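Maleylacetate reductase (Rhizobium, PDB 3W5S) catalyses the NADH-dependent reduction of maleylacetate to 3-oxoadipate in the catabolism of gamma-resorcylate, working as a homodimer. Local coordinates at residues 256-261 with 279-284; 286-291 with 347-352. All blocks are in the same frame, centred on the assembly; numbering follows the deposited sequence.

Contact 1 of 2, residues 256-261 with 279-284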
ATOM      1  N   SER A 256      -7.210 -11.743  13.829  1.00 15.39           N
ATOM      2  CA  SER A 256      -8.344 -12.589  14.141  1.00 15.16           C
ATOM      3  C   SER A 256      -7.976 -13.621  15.209  1.00 15.27           C
ATOM      4  O   SER A 256      -7.078 -13.377  16.043  1.00 14.06           O
ATOM      5  CB  SER A 256      -8.861 -13.221  12.835  1.00 15.18           C
ATOM      6  OG  SER A 256     -10.100 -13.896  13.017  1.00 15.84           O
ATOM      7  N   LEU A 257      -8.679 -14.748  15.193  1.00 14.75           N
ATOM      8  CA  LEU A 257      -8.526 -15.790  16.226  1.00 14.69           C
ATOM      9  C   LEU A 257      -7.096 -16.187  16.506  1.00 13.73           C
ATOM     10  O   LEU A 257      -6.717 -16.346  17.682  1.00 13.67           O
ATOM     11  CB  LEU A 257      -9.356 -17.041  15.842  1.00 14.87           C
ATOM     12  CG  LEU A 257      -9.147 -18.282  16.713  1.00 16.62           C
ATOM     13  CD1 LEU A 257      -9.647 -18.025  18.112  1.00 18.10           C
ATOM     14  CD2 LEU A 257      -9.797 -19.507  16.053  1.00 18.40           C
ATOM     15  N   HIS A 258      -6.292 -16.388  15.464  1.00 13.12           N
ATOM     16  CA  HIS A 258      -4.944 -16.849  15.702  1.00 12.52           C
ATOM     17  C   HIS A 258      -4.147 -15.858  16.565  1.00 12.70           C
ATOM     18  O   HIS A 258      -3.534 -16.251  17.572  1.00 12.23           O
ATOM     19  CB  HIS A 258      -4.203 -17.078  14.395  1.00 12.82           C
ATOM     20  CG  HIS A 258      -2.757 -17.352  14.598  1.00 12.72           C
ATOM     21  ND1 HIS A 258      -2.275 -18.601  14.935  1.00 13.52           N
ATOM     22  CD2 HIS A 258      -1.686 -16.516  14.618  1.00 13.58           C
ATOM     23  CE1 HIS A 258      -0.962 -18.543  15.070  1.00 12.42           C
ATOM     24  NE2 HIS A 258      -0.583 -17.283  14.911  1.00 12.80           N
ATOM     25  N   HIS A 259      -4.165 -14.586  16.185  1.00 12.28           N
ATOM     26  CA  HIS A 259      -3.454 -13.596  16.971  1.00 11.93           C
ATOM     27  C   HIS A 259      -4.024 -13.480  18.381  1.00 13.32           C
ATOM     28  O   HIS A 259      -3.253 -13.320  19.332  1.00 14.00           O
ATOM     29  CB  HIS A 259      -3.360 -12.238  16.253  1.00 12.23           C
ATOM     30  CG  HIS A 259      -2.462 -12.256  15.048  1.00 12.60           C
ATOM     31  ND1 HIS A 259      -2.841 -12.833  13.850  1.00 12.53           N
ATOM     32  CD2 HIS A 259      -1.226 -11.744  14.836  1.00 13.52           C
ATOM     33  CE1 HIS A 259      -1.863 -12.708  12.967  1.00 12.85           C
ATOM     34  NE2 HIS A 259      -0.884 -12.035  13.533  1.00 12.85           N
ATOM     35  N   LYS A 260      -5.346 -13.606  18.534  1.00 14.31           N
ATOM     36  CA  LYS A 260      -5.963 -13.549  19.860  1.00 14.30           C
ATOM     37  C   LYS A 260      -5.414 -14.660  20.745  1.00 14.52           C
ATOM     38  O   LYS A 260      -5.065 -14.404  21.899  1.00 14.77           O
ATOM     39  CB  LYS A 260      -7.492 -13.653  19.771  1.00 13.93           C
ATOM     40  CG  LYS A 260      -8.188 -13.575  21.152  1.00 16.54           C
ATOM     41  CD  LYS A 260      -7.973 -12.237  21.830  1.00 17.46           C
ATOM     42  CE  LYS A 260      -8.457 -12.280  23.266  1.00 19.31           C
ATOM     43  NZ  LYS A 260      -8.295 -10.916  23.891  1.00 22.99           N
ATOM     44  N   LEU A 261      -5.371 -15.877  20.213  1.00 14.71           N
ATOM     45  CA  LEU A 261      -4.883 -16.999  21.027  1.00 15.25           C
ATOM     46  C   LEU A 261      -3.405 -16.807  21.363  1.00 15.44           C
ATOM     47  O   LEU A 261      -2.970 -17.081  22.502  1.00 16.03           O
ATOM     48  CB  LEU A 261      -5.087 -18.337  20.327  1.00 15.57           C
ATOM     49  CG  LEU A 261      -6.544 -18.701  20.099  1.00 16.20           C
ATOM     50  CD1 LEU A 261      -6.649 -20.152  19.602  1.00 18.59           C
ATOM     51  CD2 LEU A 261      -7.390 -18.520  21.347  1.00 19.99           C
ATOM     52  N   VAL A 279       3.462 -22.863  16.713  1.00 13.63           N
ATOM     53  CA  VAL A 279       2.682 -24.018  17.156  1.00 13.66           C
ATOM     54  C   VAL A 279       1.201 -23.878  16.825  1.00 14.32           C
ATOM     55  O   VAL A 279       0.592 -24.823  16.320  1.00 14.24           O
ATOM     56  CB  VAL A 279       2.846 -24.230  18.661  1.00 13.52           C
ATOM     57  CG1 VAL A 279       1.807 -25.270  19.137  1.00 16.26           C
ATOM     58  CG2 VAL A 279       4.267 -24.732  18.935  1.00 14.89           C
ATOM     59  N   LEU A 280       0.633 -22.703  17.056  1.00 13.54           N
ATOM     60  CA  LEU A 280      -0.812 -22.560  16.902  1.00 13.62           C
ATOM     61  C   LEU A 280      -1.268 -22.450  15.451  1.00 13.68           C
ATOM     62  O   LEU A 280      -2.386 -22.842  15.126  1.00 13.88           O
ATOM     63  CB  LEU A 280      -1.316 -21.331  17.664  1.00 13.67           C
ATOM     64  CG  LEU A 280      -1.360 -21.479  19.169  1.00 14.79           C
ATOM     65  CD1 LEU A 280      -1.728 -20.135  19.779  1.00 17.00           C
ATOM     66  CD2 LEU A 280      -2.380 -22.527  19.552  1.00 18.98           C
ATOM     67  N   LEU A 281      -0.406 -21.909  14.593  1.00 13.10           N
ATOM     68  CA  LEU A 281      -0.875 -21.492  13.242  1.00 12.98           C
ATOM     69  C   LEU A 281      -1.561 -22.600  12.417  1.00 13.52           C
ATOM     70  O   LEU A 281      -2.598 -22.351  11.832  1.00 13.94           O
ATOM     71  CB  LEU A 281       0.278 -20.825  12.465  1.00 13.39           C
ATOM     72  CG  LEU A 281      -0.210 -20.157  11.156  1.00 13.83           C
ATOM     73  CD1 LEU A 281      -1.197 -19.017  11.420  1.00 16.60           C
ATOM     74  CD2 LEU A 281       0.984 -19.660  10.368  1.00 15.86           C
ATOM     75  N   PRO A 282      -1.030 -23.835  12.408  1.00 13.87           N
ATOM     76  CA  PRO A 282      -1.739 -24.824  11.564  1.00 13.87           C
ATOM     77  C   PRO A 282      -3.165 -25.079  12.085  1.00 14.40           C
ATOM     78  O   PRO A 282      -4.095 -25.348  11.294  1.00 14.12           O
ATOM     79  CB  PRO A 282      -0.849 -26.080  11.673  1.00 14.51           C
ATOM     80  CG  PRO A 282       0.528 -25.498  11.970  1.00 14.06           C
ATOM     81  CD  PRO A 282       0.251 -24.364  12.929  1.00 14.11           C
ATOM     82  N   TYR A 283      -3.339 -25.011  13.411  1.00 14.28           N
ATOM     83  CA  TYR A 283      -4.648 -25.317  14.022  1.00 14.64           C
ATOM     84  C   TYR A 283      -5.636 -24.175  13.851  1.00 15.19           C
ATOM     85  O   TYR A 283      -6.810 -24.399  13.591  1.00 15.81           O
ATOM     86  CB  TYR A 283      -4.509 -25.700  15.515  1.00 14.53           C
ATOM     87  CG  TYR A 283      -3.546 -26.832  15.689  1.00 15.00           C
ATOM     88  CD1 TYR A 283      -3.940 -28.146  15.410  1.00 15.81           C
ATOM     89  CD2 TYR A 283      -2.226 -26.601  16.069  1.00 15.64           C
ATOM     90  CE1 TYR A 283      -3.024 -29.200  15.534  1.00 16.44           C
ATOM     91  CE2 TYR A 283      -1.324 -27.658  16.226  1.00 16.30           C
ATOM     92  CZ  TYR A 283      -1.738 -28.933  15.940  1.00 17.25           C
ATOM     93  OH  TYR A 283      -0.870 -29.986  16.048  1.00 19.30           O
ATOM     94  N   THR A 284      -5.161 -22.948  14.034  1.00 14.16           N
ATOM     95  CA  THR A 284      -6.077 -21.814  13.916  1.00 14.42           C
ATOM     96  C   THR A 284      -6.481 -21.640  12.447  1.00 14.16           C
ATOM     97  O   THR A 284      -7.666 -21.432  12.144  1.00 14.29           O
ATOM     98  CB  THR A 284      -5.458 -20.553  14.491  1.00 14.03           C
ATOM     99  OG1 THR A 284      -4.192 -20.359  13.863  1.00 13.44           O
ATOM    100  CG2 THR A 284      -5.281 -20.690  16.017  1.00 16.39           C
TER

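Contact 2 of 2, residues 286-291 with 347-352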
ATOM      1  N   ALA A 286      -6.518 -24.138  10.161  1.00 15.20           N
ATOM      2  CA  ALA A 286      -7.411 -25.251   9.858  1.00 15.07           C
ATOM      3  C   ALA A 286      -8.836 -24.986  10.342  1.00 15.25           C
ATOM      4  O   ALA A 286      -9.800 -25.337   9.663  1.00 17.25           O
ATOM      5  CB  ALA A 286      -6.885 -26.543  10.494  1.00 15.63           C
ATOM      6  N   TYR A 287      -8.959 -24.374  11.518  1.00 14.86           N
ATOM      7  CA  TYR A 287     -10.283 -24.064  12.066  1.00 14.92           C
ATOM      8  C   TYR A 287     -11.047 -23.085  11.177  1.00 15.38           C
ATOM      9  O   TYR A 287     -12.210 -23.314  10.829  1.00 17.09           O
ATOM     10  CB  TYR A 287     -10.103 -23.520  13.487  1.00 15.73           C
ATOM     11  CG  TYR A 287     -11.390 -23.162  14.206  1.00 16.25           C
ATOM     12  CD1 TYR A 287     -12.142 -24.128  14.863  1.00 18.89           C
ATOM     13  CD2 TYR A 287     -11.843 -21.833  14.236  1.00 16.12           C
ATOM     14  CE1 TYR A 287     -13.311 -23.787  15.521  1.00 20.55           C
ATOM     15  CE2 TYR A 287     -13.002 -21.497  14.913  1.00 18.56           C
ATOM     16  CZ  TYR A 287     -13.724 -22.466  15.544  1.00 19.87           C
ATOM     17  OH  TYR A 287     -14.891 -22.149  16.216  1.00 24.76           O
ATOM     18  N   VAL A 288     -10.386 -22.000  10.802  1.00 15.03           N
ATOM     19  CA  VAL A 288     -11.044 -20.994   9.974  1.00 14.41           C
ATOM     20  C   VAL A 288     -11.303 -21.534   8.561  1.00 14.63           C
ATOM     21  O   VAL A 288     -12.308 -21.193   7.918  1.00 15.04           O
ATOM     22  CB  VAL A 288     -10.193 -19.710   9.960  1.00 14.77           C
ATOM     23  CG1 VAL A 288     -10.774 -18.676   9.022  1.00 15.53           C
ATOM     24  CG2 VAL A 288     -10.144 -19.124  11.390  1.00 16.40           C
ATOM     25  N   GLU A 289     -10.383 -22.360   8.070  1.00 15.32           N
ATOM     26  CA  GLU A 289     -10.481 -22.890   6.700  1.00 16.18           C
ATOM     27  C   GLU A 289     -11.732 -23.734   6.476  1.00 17.45           C
ATOM     28  O   GLU A 289     -12.210 -23.842   5.352  1.00 18.13           O
ATOM     29  CB  GLU A 289      -9.207 -23.694   6.366  1.00 17.18           C
ATOM     30  CG  GLU A 289      -9.087 -24.129   4.925  1.00 20.47           C
ATOM     31  CD  GLU A 289      -7.744 -24.777   4.626  1.00 23.52           C
ATOM     32  OE1 GLU A 289      -7.128 -25.329   5.578  1.00 22.76           O
ATOM     33  OE2 GLU A 289      -7.320 -24.708   3.437  1.00 21.95           O
ATOM     34  N   GLN A 290     -12.279 -24.305   7.542  1.00 17.93           N
ATOM     35  CA  GLN A 290     -13.521 -25.062   7.444  1.00 19.87           C
ATOM     36  C   GLN A 290     -14.657 -24.179   6.974  1.00 19.87           C
ATOM     37  O   GLN A 290     -15.547 -24.646   6.260  1.00 22.08           O
ATOM     38  CB  GLN A 290     -13.869 -25.651   8.807  1.00 21.23           C
ATOM     39  CG  GLN A 290     -12.954 -26.776   9.186  1.00 24.87           C
ATOM     40  CD  GLN A 290     -13.344 -28.076   8.487  1.00 31.71           C
ATOM     41  OE1 GLN A 290     -12.561 -28.658   7.732  1.00 35.97           O
ATOM     42  NE2 GLN A 290     -14.569 -28.531   8.729  1.00 36.66           N
ATOM     43  N   ALA A 291     -14.608 -22.903   7.351  1.00 18.73           N
ATOM     44  CA  ALA A 291     -15.688 -21.962   7.057  1.00 19.32           C
ATOM     45  C   ALA A 291     -15.483 -21.099   5.814  1.00 18.72           C
ATOM     46  O   ALA A 291     -16.455 -20.837   5.071  1.00 19.88           O
ATOM     47  CB  ALA A 291     -15.925 -21.068   8.287  1.00 20.40           C
ATOM     48  N   TRP A 347     -12.309 -10.275  15.924  1.00 20.36           N
ATOM     49  CA  TRP A 347     -13.295 -10.771  14.962  1.00 21.03           C
ATOM     50  C   TRP A 347     -12.800 -11.989  14.193  1.00 19.85           C
ATOM     51  O   TRP A 347     -11.643 -12.044  13.788  1.00 19.63           O
ATOM     52  CB  TRP A 347     -13.676  -9.665  13.972  1.00 21.55           C
ATOM     53  CG  TRP A 347     -14.841  -9.983  13.080  1.00 21.52           C
ATOM     54  CD1 TRP A 347     -16.151  -9.688  13.317  1.00 24.02           C
ATOM     55  CD2 TRP A 347     -14.802 -10.643  11.802  1.00 21.75           C
ATOM     56  NE1 TRP A 347     -16.933 -10.120  12.270  1.00 26.18           N
ATOM     57  CE2 TRP A 347     -16.131 -10.712  11.328  1.00 23.42           C
ATOM     58  CE3 TRP A 347     -13.776 -11.195  11.021  1.00 20.24           C
ATOM     59  CZ2 TRP A 347     -16.466 -11.306  10.091  1.00 22.57           C
ATOM     60  CZ3 TRP A 347     -14.108 -11.779   9.771  1.00 18.99           C
ATOM     61  CH2 TRP A 347     -15.437 -11.824   9.331  1.00 20.72           C
ATOM     62  N   CYS A 348     -13.707 -12.932  13.954  1.00 19.33           N
ATOM     63  CA  CYS A 348     -13.425 -14.173  13.209  1.00 18.84           C
ATOM     64  C   CYS A 348     -14.622 -14.537  12.305  1.00 18.77           C
ATOM     65  O   CYS A 348     -15.767 -14.361  12.715  1.00 19.96           O
ATOM     66  CB  CYS A 348     -13.195 -15.299  14.214  1.00 18.70           C
ATOM     67  SG  CYS A 348     -12.538 -16.833  13.475  1.00 18.99           S
ATOM     68  N   PRO A 349     -14.378 -15.064  11.083  1.00 18.85           N
ATOM     69  CA  PRO A 349     -15.496 -15.457  10.209  1.00 20.16           C
ATOM     70  C   PRO A 349     -16.276 -16.672  10.715  1.00 21.83           C
ATOM     71  O   PRO A 349     -17.385 -16.908  10.254  1.00 23.19           O
ATOM     72  CB  PRO A 349     -14.824 -15.739   8.840  1.00 20.36           C
ATOM     73  CG  PRO A 349     -13.397 -15.871   9.118  1.00 18.29           C
ATOM     74  CD  PRO A 349     -13.077 -15.123  10.388  1.00 18.43           C
ATOM     75  N   ARG A 350     -15.700 -17.400  11.670  1.00 22.11           N
ATOM     76  CA  ARG A 350     -16.353 -18.515  12.349  1.00 24.45           C
ATOM     77  C   ARG A 350     -16.589 -18.091  13.813  1.00 24.81           C
ATOM     78  O   ARG A 350     -15.719 -17.414  14.395  1.00 25.45           O
ATOM     79  CB  ARG A 350     -15.407 -19.728  12.257  1.00 23.96           C
ATOM     80  CG  ARG A 350     -16.032 -21.043  12.575  1.00 28.07           C
ATOM     81  CD  ARG A 350     -15.222 -22.209  12.074  1.00 26.48           C
ATOM     82  NE  ARG A 350     -15.768 -23.386  12.703  1.00 28.17           N
ATOM     83  CZ  ARG A 350     -15.202 -24.581  12.776  1.00 29.72           C
ATOM     84  NH1 ARG A 350     -14.029 -24.822  12.224  1.00 28.34           N
ATOM     85  NH2 ARG A 350     -15.845 -25.561  13.404  1.00 33.30           N
ATOM     86  N   PRO A 351     -17.731 -18.477  14.423  1.00 25.38           N
ATOM     87  CA  PRO A 351     -17.932 -18.244  15.857  1.00 26.06           C
ATOM     88  C   PRO A 351     -16.799 -18.905  16.615  1.00 25.98           C
ATOM     89  O   PRO A 351     -16.363 -19.993  16.231  1.00 27.08           O
ATOM     90  CB  PRO A 351     -19.243 -18.982  16.163  1.00 26.79           C
ATOM     91  CG  PRO A 351     -19.995 -18.940  14.887  1.00 27.11           C
ATOM     92  CD  PRO A 351     -18.922 -19.095  13.810  1.00 25.77           C
ATOM     93  N   VAL A 352     -16.325 -18.246  17.664  1.00 25.65           N
ATOM     94  CA  VAL A 352     -15.204 -18.747  18.453  1.00 27.18           C
ATOM     95  C   VAL A 352     -15.557 -18.715  19.944  1.00 27.30           C
ATOM     96  O   VAL A 352     -14.987 -17.935  20.723  1.00 29.24           O
ATOM     97  CB  VAL A 352     -13.862 -17.991  18.116  1.00 26.65           C
ATOM     98  CG1 VAL A 352     -13.325 -18.420  16.755  1.00 28.06           C
ATOM     99  CG2 VAL A 352     -14.032 -16.477  18.137  1.00 29.26           C
TER

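Contact 1 of 2, residues 256-261 with 279-284
His258 and Thr284 meet where segments 257-261 and 279-284, parts of helices 257-269 and 273-289, run roughly antiparallel (145° between their directions), with axes 9.7 Å apart at closest approach. The ring of His258 bridges this gap: with CG anti to the backbone N (chi1 171°), it reaches across to the neighbouring helix and brings ND1 within 2.8 Å of Thr284 OG1. This bond, at the ring edge, is bent (132°); its donor is left open, since imidazole and hydroxyl can each give or accept a proton. The Leu280 and Leu281 carbonyl oxygens are weak, undecided alternatives for the same hydroxyl proton. Leu281 CD1 sits over one face of the imidazole, 3.7 Å from its centroid and close to the ring normal, a CH-pi contact. Leu280 touches both sides of the link, its CB meeting His258 CE1 and its CD1 packing on Leu261 CB, each at 3.8 Å. Leu261 CD1 slides past Thr284 CG2 at 3.9 Å. Helix 354-366 adds Ile357 against Leu261 and Ala364 against Leu280. Such antiparallel packing of helices around a buried histidine-threonine hydrogen bond belongs here to the core of the all-helical C-terminal domain of the iron-containing alcohol dehydrogenase family.

Contact 2 of 2, residues 286-291 with 347-352
Residues 286-291, at the C-terminal part of helix 273-289, face the irregular segment 347-352, the backbones coming nearest at Val288 and Arg350, whose CA atoms are 6.3 Å apart. Arg350 reaches over Tyr287 with its chain extended from CG to NE, which lays the guanidinium flat on one face of the phenol ring, the planes only 7° apart and CZ 3.8 Å from the ring centroid. An N-H of Arg350 NH1 is given to Tyr287 O at 2.7 Å in a fairly straight bond (157°); the oxygen lies in the guanidinium plane, but the donor is tilted 22° from the carbonyl plane. At the ring's far end Tyr287 OH donates to Pro351 O, 2.6 Å away and in the carbonyl plane. Tyrosine suits the place by offering both a stacking face and a hydroxyl donor, and a leucine here would probably leave Pro351 O without this donor and the guanidinium without its aromatic support. Val352 CG1 touches Tyr287 CE2 at 3.6 Å, while Val288 uses its two branches separately, CG1 on Pro349 CG (3.8 Å) and CG2 on Cys348 SG (3.9 Å). Ala291 is small enough to sit beside Arg350 CD. Stack and carbonyl bond together restrict how the guanidinium can turn, and its positive charge, held over the pi cloud, is likely to polarise the phenol ring.

Overall arrangement
Contacts 1 and 2 lie with their centres about 10 Å apart, on the same side of the chain's centre and within the helical C-terminal domain. They share helix 273-289: contact 1 pairs its middle with the start of helix 257-269, and contact 2 joins its last part to the loop leading into helix 354-366. Along the chain they come in series, 256-261 with 279-284 closing before 286-291 with 347-352 begins. They also touch: Leu257 packs against Tyr287 and Val352, and Ser256 OG probably hydrogen-bonds to Trp347 O. Contact 1 is buried and contact 2 partly exposed, so the packing runs from the domain interior outward, linking helices 257-269 and 273-289 with that loop.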